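Local coordinates for PmbA-related protein (Thermotoga maritima, PDB 1VL4) that probably acts as a metallopeptidase of the PmbA/TldD (peptidase U62) family, although its function remains to be settled, at residues F43-A48 against E130-A135; D145-M150 against E220-I225; P152-K157 against L182-I187; G196-L201 against E211-R216. All blocks are in the same frame, centred on the assembly; numbering follows the deposited sequence.

In the fold
All four contacts belong to one six-stranded antiparallel sheet and the helices packed on it. Contact 3 is the sheet itself, pairing strands 148-167 and 172-188 by backbone hydrogen bonds, and it is partly buried. Contacts 1 and 4 flank it, each setting a helix against a neighbouring strand, and backbone bonds tie both to contact 3. Contact 1 is buried and almost wholly apolar; contact 4, on outermost strand 194-202, lies nearer the surface and mixes isoleucine with tryptophan, arginine and glutamate. Contact 2, also superficial, shares helix 210-223 with contact 4 and strand 148-167 with contact 3, and rests an isoleucine on a salt bridge within the turn at 145-148.

Contact 1: residues F43-A48 against E130-A135; sequences FSLRLA and EKMDMA
With CG anti to the backbone N (chi1 -178°), Phe-43 holds its ring out toward helix 128-143, where the long chain of Lys-131 meets it; Leu-45 instead tucks CG between its backbone N and carbonyl carbon (chi1 70°), which spreads its two methyls toward different helix residues. CD1 of Leu-45 reaches CB of Ala-135 at 3.5 Å, while CD2 of Leu-45 lies 4.0 Å from CG of Met-132, the two side chains running nearly perpendicular. Farther along the strand, CD1 of Leu-47 comes within 4.1 Å of the same Ala-135 CB. Alanine suits this place because its single methyl can sit beneath two leucines while strand and helix stay close, their axes 9.5 Å apart at the nearest point. At the other end, CD of Lys-131 comes obliquely to the Phe-43 ring, 3.7 Å from CD1 of Phe-43. Lysine serves two purposes here: its CD methylene packs against the aromatic ring, and its ammonium forms a salt bridge with Asp-158 on the neighbouring strand. Phe-43 and Met-132 also touch Asn-94 and Val-97 of the second subunit, so the layer continues into the dimer interface. Every second residue of the strand, Phe-43, Leu-45 and Leu-47, thus faces the helix, which runs at 37° to it, the arrangement of a two-layer alpha/beta packing in which a helix covers one face of an antiparallel sheet.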
loop_
_atom_site.group_PDB
_atom_site.type_symbol
_atom_site.label_atom_id
_atom_site.label_comp_id
_atom_site.label_asym_id
_atom_site.label_seq_id
_atom_site.Cartn_x
_atom_site.Cartn_y
_atom_site.Cartn_z
ATOM N N PHE A 43 -15.869 6.678 8.518
ATOM C CA PHE A 43 -16.867 6.475 7.569
ATOM C C PHE A 43 -16.397 7.098 6.276
ATOM O O PHE A 43 -15.991 8.241 6.255
ATOM C CB PHE A 43 -18.174 7.097 8.024
ATOM C CG PHE A 43 -19.283 6.863 7.065
ATOM C CD1 PHE A 43 -19.447 7.697 5.953
ATOM C CD2 PHE A 43 -20.133 5.790 7.207
ATOM C CE1 PHE A 43 -20.424 7.483 5.057
ATOM C CE2 PHE A 43 -21.160 5.572 6.261
ATOM C CZ PHE A 43 -21.277 6.421 5.180
ATOM N N SER A 44 -16.456 6.341 5.194
ATOM C CA SER A 44 -16.118 6.893 3.902
ATOM C C SER A 44 -17.070 6.417 2.848
ATOM O O SER A 44 -17.654 5.356 2.981
ATOM C CB SER A 44 -14.721 6.427 3.511
ATOM O OG SER A 44 -14.716 5.042 3.255
ATOM N N LEU A 45 -17.222 7.213 1.805
ATOM C CA LEU A 45 -17.943 6.849 0.659
ATOM C C LEU A 45 -17.396 7.449 -0.650
ATOM O O LEU A 45 -16.815 8.563 -0.677
ATOM C CB LEU A 45 -19.415 7.142 0.828
ATOM C CG LEU A 45 -19.885 8.565 0.867
ATOM C CD1 LEU A 45 -20.014 9.106 -0.571
ATOM C CD2 LEU A 45 -21.238 8.603 1.574
ATOM N N ARG A 46 -17.579 6.669 -1.717
ATOM C CA ARG A 46 -17.133 7.061 -3.072
ATOM C C ARG A 46 -18.226 6.874 -4.063
ATOM O O ARG A 46 -18.859 5.813 -4.098
ATOM C CB ARG A 46 -15.925 6.228 -3.449
ATOM C CG ARG A 46 -15.332 6.516 -4.811
ATOM C CD ARG A 46 -14.144 5.574 -5.084
ATOM N NE ARG A 46 -14.534 4.400 -5.884
ATOM C CZ ARG A 46 -13.884 3.233 -5.896
ATOM N NH1 ARG A 46 -12.813 3.027 -5.125
ATOM N NH2 ARG A 46 -14.318 2.248 -6.668
ATOM N N LEU A 47 -18.485 7.930 -4.828
ATOM C CA LEU A 47 -19.333 7.887 -5.994
ATOM C C LEU A 47 -18.438 7.776 -7.232
ATOM O O LEU A 47 -17.427 8.464 -7.355
ATOM C CB LEU A 47 -20.164 9.169 -6.107
ATOM C CG LEU A 47 -20.867 9.660 -4.846
ATOM C CD1 LEU A 47 -21.762 10.823 -5.261
ATOM C CD2 LEU A 47 -21.694 8.541 -4.196
ATOM N N ALA A 48 -18.835 6.901 -8.124
ATOM C CA ALA A 48 -18.155 6.641 -9.369
ATOM C C ALA A 48 -19.121 7.057 -10.472
ATOM O O ALA A 48 -20.163 6.458 -10.627
ATOM C CB ALA A 48 -17.853 5.164 -9.476
ATOM N N GLU A 130 -27.110 12.635 5.455
ATOM C CA GLU A 130 -26.478 13.931 5.291
ATOM C C GLU A 130 -25.088 13.812 4.666
ATOM O O GLU A 130 -24.690 14.655 3.880
ATOM C CB GLU A 130 -26.369 14.672 6.624
ATOM C CG GLU A 130 -27.749 15.054 7.231
ATOM C CD GLU A 130 -27.617 15.675 8.655
ATOM O OE1 GLU A 130 -27.204 14.974 9.603
ATOM O OE2 GLU A 130 -27.924 16.869 8.819
ATOM N N LYS A 131 -24.354 12.772 5.028
ATOM C CA LYS A 131 -23.047 12.539 4.404
ATOM C C LYS A 131 -23.229 12.225 2.935
ATOM O O LYS A 131 -22.539 12.816 2.111
ATOM C CB LYS A 131 -22.295 11.403 5.119
ATOM C CG LYS A 131 -22.075 11.688 6.582
ATOM C CD LYS A 131 -21.367 10.567 7.296
ATOM C CE LYS A 131 -21.470 10.659 8.809
ATOM N NZ LYS A 131 -20.316 9.975 9.563
ATOM N N MET A 132 -24.220 11.366 2.593
ATOM C CA MET A 132 -24.466 11.033 1.225
ATOM C C MET A 132 -24.842 12.279 0.469
ATOM O O MET A 132 -24.399 12.468 -0.668
ATOM C CB MET A 132 -25.600 10.003 1.085
ATOM C CG MET A 132 -25.245 8.642 1.595
ATOM S SD MET A 132 -26.755 7.640 1.862
ATOM C CE MET A 132 -27.527 7.764 0.246
ATOM N N ASP A 133 -25.670 13.119 1.085
ATOM C CA ASP A 133 -26.189 14.317 0.400
ATOM C C ASP A 133 -25.049 15.317 0.102
ATOM O O ASP A 133 -25.037 15.931 -0.965
ATOM C CB ASP A 133 -27.331 14.978 1.192
ATOM C CG ASP A 133 -28.678 14.213 1.083
ATOM O OD1 ASP A 133 -28.881 13.394 0.159
ATOM O OD2 ASP A 133 -29.560 14.433 1.938
ATOM N N MET A 134 -24.071 15.424 0.994
ATOM C CA MET A 134 -22.852 16.181 0.700
ATOM C C MET A 134 -22.092 15.714 -0.573
ATOM O O MET A 134 -21.677 16.533 -1.407
ATOM C CB MET A 134 -21.899 16.189 1.901
ATOM C CG MET A 134 -22.442 16.984 3.063
ATOM S SD MET A 134 -21.359 17.008 4.552
ATOM C CE MET A 134 -20.213 18.185 4.010
ATOM N N ALA A 135 -21.871 14.409 -0.678
ATOM C CA ALA A 135 -21.216 13.815 -1.838
ATOM C C ALA A 135 -22.029 14.018 -3.117
ATOM O O ALA A 135 -21.479 14.447 -4.134
ATOM C CB ALA A 135 -20.944 12.343 -1.564
#

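Contact 2: residues D145-M150 against E220-I225; sequences DERVVM and EAISLI
Ile-222 reaches across to Asp-145 and Arg-147 and lies against the salt bridge that joins them. Its CG1 branch stands anti to the carbonyl carbon (chi1 -78°), which sends CD1 to the carboxylate, 3.8 Å from CG of Asp-145, and leaves CG2 over the centre of one face of the Arg-147 guanidinium, 3.7 Å from CZ. The arginine presents that face because its chain bends at chi3 (-75°), folding the head back to Asp-145. There it grips side-on: NE bonds OD1 of Asp-145 at 3.0 Å and NH2 bonds OD2 at 3.0 Å, both oxygens lying close to the guanidinium plane. OD1 also accepts the backbone N of Arg-147 at 3.0 Å through its anti lone pair, an Asx turn. Three bonds therefore fix the carboxylate, and an aspartate is short enough to make them within a type I turn. An isoleucine fits above the ion pair because it is broad and apolar, resting on the flat guanidinium without competing for its N-H groups. CG2 of Val-148 adds a looser contact, 4.3 Å from CD1 of Ile-222. The turn leads into strand 148-167, whose classic bulge at Val-149 and Met-150 faces Ile-187 of strand 172-188, while Ile-222 belongs to the last turn of helix 210-223.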
loop_
_atom_site.group_PDB
_atom_site.type_symbol
_atom_site.label_atom_id
_atom_site.label_comp_id
_atom_site.label_asym_id
_atom_site.label_seq_id
_atom_site.Cartn_x
_atom_site.Cartn_y
_atom_site.Cartn_z
ATOM N N ASP A 145 -22.026 21.868 -15.700
ATOM C CA ASP A 145 -21.607 22.477 -16.948
ATOM C C ASP A 145 -21.603 21.458 -18.103
ATOM O O ASP A 145 -21.062 20.373 -17.964
ATOM C CB ASP A 145 -20.228 23.082 -16.773
ATOM C CG ASP A 145 -19.939 24.120 -17.830
ATOM O OD1 ASP A 145 -19.837 23.733 -18.998
ATOM O OD2 ASP A 145 -19.832 25.309 -17.491
ATOM N N GLU A 146 -22.164 21.834 -19.251
ATOM C CA GLU A 146 -22.237 20.919 -20.405
ATOM C C GLU A 146 -20.851 20.450 -20.901
ATOM O O GLU A 146 -20.732 19.418 -21.559
ATOM C CB GLU A 146 -23.058 21.538 -21.538
ATOM C CG GLU A 146 -22.533 22.854 -22.135
ATOM C CD GLU A 146 -23.304 23.237 -23.405
ATOM O OE1 GLU A 146 -23.939 22.344 -23.964
ATOM O OE2 GLU A 146 -23.290 24.415 -23.836
ATOM N N ARG A 147 -19.802 21.193 -20.553
ATOM C CA ARG A 147 -18.462 20.854 -20.981
ATOM C C ARG A 147 -17.886 19.715 -20.189
ATOM O O ARG A 147 -16.924 19.093 -20.623
ATOM C CB ARG A 147 -17.563 22.089 -20.865
ATOM C CG ARG A 147 -17.954 23.208 -21.874
ATOM C CD ARG A 147 -17.145 24.445 -21.625
ATOM N NE ARG A 147 -17.629 25.132 -20.453
ATOM C CZ ARG A 147 -17.318 26.383 -20.113
ATOM N NH1 ARG A 147 -16.501 27.113 -20.850
ATOM N NH2 ARG A 147 -17.818 26.893 -19.006
ATOM N N VAL A 148 -18.438 19.460 -19.002
ATOM C CA VAL A 148 -18.024 18.302 -18.202
ATOM C C VAL A 148 -18.656 17.043 -18.779
ATOM O O VAL A 148 -19.890 16.968 -18.934
ATOM C CB VAL A 148 -18.402 18.469 -16.717
ATOM C CG1 VAL A 148 -17.984 17.265 -15.923
ATOM C CG2 VAL A 148 -17.726 19.699 -16.189
ATOM N N VAL A 149 -17.805 16.071 -19.145
ATOM C CA VAL A 149 -18.257 14.848 -19.797
ATOM C C VAL A 149 -18.477 13.766 -18.745
ATOM O O VAL A 149 -19.273 12.851 -18.937
ATOM C CB VAL A 149 -17.278 14.328 -20.922
ATOM C CG1 VAL A 149 -17.190 15.322 -22.029
ATOM C CG2 VAL A 149 -15.882 14.057 -20.424
ATOM N N MET A 150 -17.758 13.858 -17.642
ATOM C CA MET A 150 -18.071 13.007 -16.529
ATOM C C MET A 150 -17.399 13.451 -15.250
ATOM O O MET A 150 -16.556 14.376 -15.214
ATOM C CB MET A 150 -17.692 11.574 -16.841
ATOM C CG MET A 150 -16.239 11.258 -16.739
ATOM S SD MET A 150 -16.006 9.512 -17.149
ATOM C CE MET A 150 -15.456 9.677 -18.844
ATOM N N GLU A 220 -11.457 23.609 -12.850
ATOM C CA GLU A 220 -10.128 23.071 -13.079
ATOM C C GLU A 220 -10.012 22.365 -14.435
ATOM O O GLU A 220 -9.191 22.732 -15.287
ATOM C CB GLU A 220 -9.722 22.162 -11.932
ATOM C CG GLU A 220 -9.442 22.890 -10.606
ATOM C CD GLU A 220 -8.107 23.651 -10.617
ATOM O OE1 GLU A 220 -7.041 22.992 -10.738
ATOM O OE2 GLU A 220 -8.131 24.899 -10.475
ATOM N N ALA A 221 -10.890 21.411 -14.674
ATOM C CA ALA A 221 -10.884 20.663 -15.920
ATOM C C ALA A 221 -11.125 21.533 -17.157
ATOM O O ALA A 221 -10.452 21.383 -18.180
ATOM C CB ALA A 221 -11.942 19.537 -15.847
ATOM N N ILE A 222 -12.102 22.427 -17.060
ATOM C CA ILE A 222 -12.528 23.243 -18.187
ATOM C C ILE A 222 -11.435 24.219 -18.630
ATOM O O ILE A 222 -11.274 24.504 -19.819
ATOM C CB ILE A 222 -13.801 24.024 -17.819
ATOM C CG1 ILE A 222 -15.025 23.114 -17.900
ATOM C CG2 ILE A 222 -14.033 25.232 -18.747
ATOM C CD1 ILE A 222 -16.227 23.614 -17.095
ATOM N N SER A 223 -10.702 24.745 -17.651
ATOM C CA SER A 223 -9.662 25.721 -17.911
ATOM C C SER A 223 -8.510 25.152 -18.749
ATOM O O SER A 223 -7.757 25.919 -19.370
ATOM C CB SER A 223 -9.138 26.300 -16.608
ATOM O OG SER A 223 -8.408 25.350 -15.889
ATOM N N LEU A 224 -8.387 23.824 -18.773
ATOM C CA LEU A 224 -7.366 23.153 -19.583
ATOM C C LEU A 224 -7.840 22.861 -21.009
ATOM O O LEU A 224 -7.065 22.354 -21.831
ATOM C CB LEU A 224 -6.903 21.858 -18.913
ATOM C CG LEU A 224 -6.226 22.051 -17.570
ATOM C CD1 LEU A 224 -6.020 20.685 -16.937
ATOM C CD2 LEU A 224 -4.916 22.818 -17.711
ATOM N N ILE A 225 -9.089 23.182 -21.322
ATOM C CA ILE A 225 -9.561 22.973 -22.688
ATOM C C ILE A 225 -8.796 23.923 -23.581
ATOM O O ILE A 225 -8.683 25.106 -23.251
ATOM C CB ILE A 225 -11.058 23.235 -22.819
ATOM C CG1 ILE A 225 -11.847 22.211 -21.972
ATOM C CG2 ILE A 225 -11.476 23.234 -24.306
ATOM C CD1 ILE A 225 -13.321 22.549 -21.919
#

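Contact 3: residues P152-K157 against L182-I187; sequences PTVMYK and LFAMAI
Thr-153 turns its CG2 methyl to the edge of the Phe-183 ring, nearly in the ring plane and 3.9 Å from CE2. The phenyl group lies along the sheet toward the threonine because its CG is anti to the backbone N (chi1 165°); threonine, being beta-branched, carries a methyl close to the backbone, where it can meet the ring edge. Met-155 and Met-185 project on this same face. On the other face, Val-154 divides its branches: CG2 lies 4.0 Å from CB of Ala-184, and CG1 lies 4.1 Å from CD1 of Leu-182, the two side chains crossing at a slant. CD1 of Leu-182 also lies at the edge of the Tyr-156 ring, near its plane, and is 4.0 Å from CB of Tyr-156. Small alanine leaves this side flat enough for helices: helix 128-143 touches Val-154 and Tyr-156, helix 210-223 touches Leu-182 and Ala-184, and the tyrosine hydroxyl bonds Asp-158. At the far end, CG of Pro-152 presses tightly on CD1 of Ile-187, 3.4 Å away. Backbone bonds set the pairing: Met-155 N to Phe-183 O at 2.9 Å, Phe-183 N to Met-155 O at 2.8 Å and Met-185 N to Thr-153 O at 2.9 Å. This is the regular register of a long antiparallel beta hairpin, its strands interior to the six-stranded sheet between 32-48 and 194-202.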
loop_
_atom_site.group_PDB
_atom_site.type_symbol
_atom_site.label_atom_id
_atom_site.label_comp_id
_atom_site.label_asym_id
_atom_site.label_seq_id
_atom_site.Cartn_x
_atom_site.Cartn_y
_atom_site.Cartn_z
ATOM N N PRO A 152 -15.574 11.300 -12.522
ATOM C CA PRO A 152 -15.256 9.898 -12.276
ATOM C C PRO A 152 -15.249 9.556 -10.793
ATOM O O PRO A 152 -15.483 8.412 -10.421
ATOM C CB PRO A 152 -13.841 9.762 -12.850
ATOM C CG PRO A 152 -13.648 11.003 -13.717
ATOM C CD PRO A 152 -14.430 12.046 -13.076
ATOM N N THR A 153 -14.954 10.547 -9.958
ATOM C CA THR A 153 -14.859 10.342 -8.557
ATOM C C THR A 153 -15.384 11.517 -7.752
ATOM O O THR A 153 -15.109 12.656 -8.035
ATOM C CB THR A 153 -13.398 10.005 -8.145
ATOM O OG1 THR A 153 -13.010 8.773 -8.732
ATOM C CG2 THR A 153 -13.254 9.842 -6.648
ATOM N N VAL A 154 -16.165 11.179 -6.722
ATOM C CA VAL A 154 -16.375 12.049 -5.560
ATOM C C VAL A 154 -16.132 11.176 -4.342
ATOM O O VAL A 154 -16.640 10.041 -4.238
ATOM C CB VAL A 154 -17.792 12.650 -5.513
ATOM C CG1 VAL A 154 -18.055 13.333 -4.197
ATOM C CG2 VAL A 154 -18.023 13.603 -6.658
ATOM N N MET A 155 -15.330 11.679 -3.442
ATOM C CA MET A 155 -15.059 10.968 -2.221
ATOM C C MET A 155 -15.260 11.811 -0.951
ATOM O O MET A 155 -14.754 12.915 -0.811
ATOM C CB MET A 155 -13.666 10.380 -2.278
ATOM C CG MET A 155 -13.409 9.258 -1.269
ATOM S SD MET A 155 -11.640 8.960 -1.128
ATOM C CE MET A 155 -11.354 8.766 -2.938
ATOM N N TYR A 156 -15.965 11.200 -0.002
ATOM C CA TYR A 156 -16.204 11.728 1.334
ATOM C C TYR A 156 -15.504 10.818 2.360
ATOM O O TYR A 156 -15.616 9.585 2.295
ATOM C CB TYR A 156 -17.740 11.764 1.600
ATOM C CG TYR A 156 -18.082 12.125 3.059
ATOM C CD1 TYR A 156 -18.108 11.142 4.063
ATOM C CD2 TYR A 156 -18.315 13.452 3.435
ATOM C CE1 TYR A 156 -18.349 11.466 5.400
ATOM C CE2 TYR A 156 -18.592 13.774 4.733
ATOM C CZ TYR A 156 -18.599 12.772 5.730
ATOM O OH TYR A 156 -18.840 13.120 7.053
ATOM N N LYS A 157 -14.893 11.417 3.364
ATOM C CA LYS A 157 -14.443 10.687 4.500
ATOM C C LYS A 157 -14.515 11.469 5.808
ATOM O O LYS A 157 -14.196 12.649 5.836
ATOM C CB LYS A 157 -12.998 10.205 4.295
ATOM C CG LYS A 157 -12.581 9.247 5.416
ATOM C CD LYS A 157 -11.319 8.452 5.100
ATOM C CE LYS A 157 -10.994 7.495 6.233
ATOM N NZ LYS A 157 -9.691 6.783 5.976
ATOM N N LEU A 182 -13.683 16.084 1.647
ATOM C CA LEU A 182 -14.547 15.887 0.533
ATOM C C LEU A 182 -13.743 16.266 -0.695
ATOM O O LEU A 182 -13.108 17.327 -0.706
ATOM C CB LEU A 182 -15.782 16.755 0.637
ATOM C CG LEU A 182 -16.910 16.590 -0.369
ATOM C CD1 LEU A 182 -17.410 15.158 -0.531
ATOM C CD2 LEU A 182 -18.085 17.523 -0.020
ATOM N N PHE A 183 -13.808 15.401 -1.709
ATOM C CA PHE A 183 -12.964 15.473 -2.900
ATOM C C PHE A 183 -13.865 15.221 -4.096
ATOM O O PHE A 183 -14.804 14.425 -4.057
ATOM C CB PHE A 183 -11.822 14.424 -2.853
ATOM C CG PHE A 183 -11.105 14.163 -4.215
ATOM C CD1 PHE A 183 -9.993 14.935 -4.589
ATOM C CD2 PHE A 183 -11.521 13.163 -5.069
ATOM C CE1 PHE A 183 -9.344 14.724 -5.754
ATOM C CE2 PHE A 183 -10.877 12.956 -6.264
ATOM C CZ PHE A 183 -9.761 13.733 -6.603
ATOM N N ALA A 184 -13.568 15.908 -5.188
ATOM C CA ALA A 184 -14.236 15.659 -6.449
ATOM C C ALA A 184 -13.254 15.781 -7.606
ATOM O O ALA A 184 -12.326 16.615 -7.562
ATOM C CB ALA A 184 -15.375 16.630 -6.636
ATOM N N MET A 185 -13.459 14.950 -8.623
ATOM C CA MET A 185 -12.654 15.006 -9.857
ATOM C C MET A 185 -13.586 15.002 -11.063
ATOM O O MET A 185 -14.490 14.149 -11.162
ATOM C CB MET A 185 -11.651 13.828 -9.940
ATOM C CG MET A 185 -10.618 14.005 -11.080
ATOM S SD MET A 185 -10.354 12.476 -11.977
ATOM C CE MET A 185 -10.182 13.003 -13.677
ATOM N N ALA A 186 -13.353 15.946 -11.977
ATOM C CA ALA A 186 -14.152 16.069 -13.170
ATOM C C ALA A 186 -13.302 15.918 -14.442
ATOM O O ALA A 186 -12.105 16.147 -14.432
ATOM C CB ALA A 186 -14.908 17.366 -13.154
ATOM N N ILE A 187 -13.926 15.441 -15.507
ATOM C CA ILE A 187 -13.296 15.376 -16.862
ATOM C C ILE A 187 -14.051 16.253 -17.855
ATOM O O ILE A 187 -15.265 16.088 -18.028
ATOM C CB ILE A 187 -13.236 13.927 -17.390
ATOM C CG1 ILE A 187 -12.380 13.078 -16.432
ATOM C CG2 ILE A 187 -12.685 13.883 -18.845
ATOM C CD1 ILE A 187 -12.268 11.642 -16.783
#

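Contact 4: residues G196-L201 against E211-R216; sequences GSWYEL and EEIGKR
The outermost strand of the six-stranded sheet, 194-202, is met here by helix 210-223, which follows it in the chain and runs back almost antiparallel, at 156°. Arg-216 lies along one face of the Trp-198 indole. Its CB sits 4.0 Å from the centroid of the five-membered ring, a CH-pi contact, and NE lies over the same ring system, 3.5 Å from NE1 of Trp-198. Bends at chi2 and chi3 keep the arginine low over the indole, so that guanidinium and ring are only 25° from parallel; a long chain with a flat cationic head is well matched to a broad aromatic surface. Such a strand-helix return lays the helix back along the strand, over one face of the sheet, and Ile-213 fills the layer between them. Its CD1 is 3.7 Å from CB of Glu-200, its CG1 3.5 Å from CD of Glu-200, and its CG2 3.6 Å from the backbone O of Trp-198. The isoleucine thus lies alongside both the methylenes and the carboxylate of Glu-200, whose OE1 accepts the backbone N of Asn-209, just before the helix. OE2 of Glu-200 lies near the guanidinium plane at its edge, 4.2 Å from NH2 of Arg-216, too far for a salt bridge, though the charges probably attract. Lys-427 also makes a cation-pi contact with Trp-198.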
loop_
_atom_site.group_PDB
_atom_site.type_symbol
_atom_site.label_atom_id
_atom_site.label_comp_id
_atom_site.label_asym_id
_atom_site.label_seq_id
_atom_site.Cartn_x
_atom_site.Cartn_y
_atom_site.Cartn_z
ATOM N N GLY A 196 -9.584 17.636 -13.905
ATOM C CA GLY A 196 -9.494 18.640 -12.871
ATOM C C GLY A 196 -9.957 17.971 -11.583
ATOM O O GLY A 196 -10.724 16.999 -11.618
ATOM N N SER A 197 -9.448 18.451 -10.458
ATOM C CA SER A 197 -9.941 17.998 -9.159
ATOM C C SER A 197 -9.795 19.073 -8.104
ATOM O O SER A 197 -9.084 20.094 -8.294
ATOM C CB SER A 197 -9.250 16.706 -8.735
ATOM O OG SER A 197 -7.890 16.867 -8.378
ATOM N N TRP A 198 -10.517 18.893 -7.006
ATOM C CA TRP A 198 -10.392 19.789 -5.874
ATOM C C TRP A 198 -10.808 19.025 -4.611
ATOM O O TRP A 198 -11.655 18.144 -4.683
ATOM C CB TRP A 198 -11.284 21.035 -6.080
ATOM C CG TRP A 198 -10.923 22.158 -5.173
ATOM C CD1 TRP A 198 -11.558 22.544 -4.047
ATOM C CD2 TRP A 198 -9.776 23.002 -5.297
ATOM N NE1 TRP A 198 -10.874 23.569 -3.440
ATOM C CE2 TRP A 198 -9.793 23.889 -4.206
ATOM C CE3 TRP A 198 -8.754 23.108 -6.243
ATOM C CZ2 TRP A 198 -8.827 24.865 -4.024
ATOM C CZ3 TRP A 198 -7.796 24.092 -6.071
ATOM C CH2 TRP A 198 -7.846 24.954 -4.973
ATOM N N TYR A 199 -10.228 19.395 -3.468
ATOM C CA TYR A 199 -10.613 18.841 -2.170
ATOM C C TYR A 199 -10.599 19.941 -1.128
ATOM O O TYR A 199 -9.911 20.992 -1.278
ATOM C CB TYR A 199 -9.659 17.710 -1.717
ATOM C CG TYR A 199 -8.244 18.172 -1.466
ATOM C CD1 TYR A 199 -7.827 18.648 -0.210
ATOM C CD2 TYR A 199 -7.323 18.159 -2.486
ATOM C CE1 TYR A 199 -6.488 19.131 -0.034
ATOM C CE2 TYR A 199 -6.021 18.624 -2.310
ATOM C CZ TYR A 199 -5.621 19.115 -1.105
ATOM O OH TYR A 199 -4.317 19.539 -1.022
ATOM N N GLU A 200 -11.356 19.711 -0.069
ATOM C CA GLU A 200 -11.228 20.515 1.161
ATOM C C GLU A 200 -11.035 19.521 2.340
ATOM O O GLU A 200 -11.608 18.434 2.355
ATOM C CB GLU A 200 -12.465 21.399 1.372
ATOM C CG GLU A 200 -12.517 22.726 0.541
ATOM C CD GLU A 200 -13.935 23.422 0.441
ATOM O OE1 GLU A 200 -14.874 23.135 1.249
ATOM O OE2 GLU A 200 -14.076 24.293 -0.480
ATOM N N LEU A 201 -10.156 19.892 3.271
ATOM C CA LEU A 201 -10.004 19.210 4.594
ATOM C C LEU A 201 -10.682 20.088 5.627
ATOM O O LEU A 201 -10.650 21.319 5.508
ATOM C CB LEU A 201 -8.526 19.026 4.911
ATOM C CG LEU A 201 -7.918 17.886 4.113
ATOM C CD1 LEU A 201 -6.439 18.149 3.842
ATOM C CD2 LEU A 201 -8.118 16.566 4.840
ATOM N N GLU A 211 -20.920 22.181 -2.930
ATOM C CA GLU A 211 -21.177 22.906 -4.142
ATOM C C GLU A 211 -19.890 23.577 -4.648
ATOM O O GLU A 211 -19.558 23.486 -5.824
ATOM C CB GLU A 211 -22.319 23.922 -3.893
ATOM C CG GLU A 211 -22.668 24.859 -5.101
ATOM N N GLU A 212 -19.149 24.239 -3.782
ATOM C CA GLU A 212 -17.916 24.876 -4.254
ATOM C C GLU A 212 -16.847 23.865 -4.686
ATOM O O GLU A 212 -16.077 24.118 -5.628
ATOM C CB GLU A 212 -17.355 25.797 -3.188
ATOM C CG GLU A 212 -16.013 26.435 -3.558
ATOM C CD GLU A 212 -16.089 27.279 -4.862
ATOM O OE1 GLU A 212 -17.194 27.676 -5.296
ATOM O OE2 GLU A 212 -15.029 27.555 -5.448
ATOM N N ILE A 213 -16.782 22.736 -3.988
ATOM C CA ILE A 213 -15.793 21.729 -4.296
ATOM C C ILE A 213 -16.044 21.124 -5.686
ATOM O O ILE A 213 -15.103 20.905 -6.453
ATOM C CB ILE A 213 -15.748 20.589 -3.223
ATOM C CG1 ILE A 213 -15.116 21.114 -1.933
ATOM C CG2 ILE A 213 -14.941 19.381 -3.737
ATOM C CD1 ILE A 213 -15.388 20.264 -0.682
ATOM N N GLY A 214 -17.300 20.790 -5.973
ATOM C CA GLY A 214 -17.674 20.265 -7.280
ATOM C C GLY A 214 -17.453 21.297 -8.377
ATOM O O GLY A 214 -16.915 20.983 -9.429
ATOM N N LYS A 215 -17.860 22.526 -8.098
ATOM C CA LYS A 215 -17.674 23.673 -9.034
ATOM C C LYS A 215 -16.175 23.889 -9.367
ATOM O O LYS A 215 -15.798 23.954 -10.534
ATOM C CB LYS A 215 -18.285 24.924 -8.406
ATOM C CG LYS A 215 -18.346 26.152 -9.324
ATOM C CD LYS A 215 -18.597 27.443 -8.552
ATOM C CE LYS A 215 -19.040 28.593 -9.472
ATOM N NZ LYS A 215 -18.727 29.931 -8.864
ATOM N N ARG A 216 -15.311 23.976 -8.346
ATOM C CA ARG A 216 -13.857 23.997 -8.597
ATOM C C ARG A 216 -13.258 22.830 -9.391
ATOM O O ARG A 216 -12.393 23.061 -10.209
ATOM C CB ARG A 216 -13.047 24.212 -7.324
ATOM C CG ARG A 216 -13.442 25.494 -6.688
ATOM C CD ARG A 216 -12.335 26.274 -6.033
ATOM N NE ARG A 216 -12.543 26.421 -4.594
ATOM C CZ ARG A 216 -11.991 27.378 -3.848
ATOM N NH1 ARG A 216 -11.193 28.296 -4.395
ATOM N NH2 ARG A 216 -12.225 27.415 -2.546
#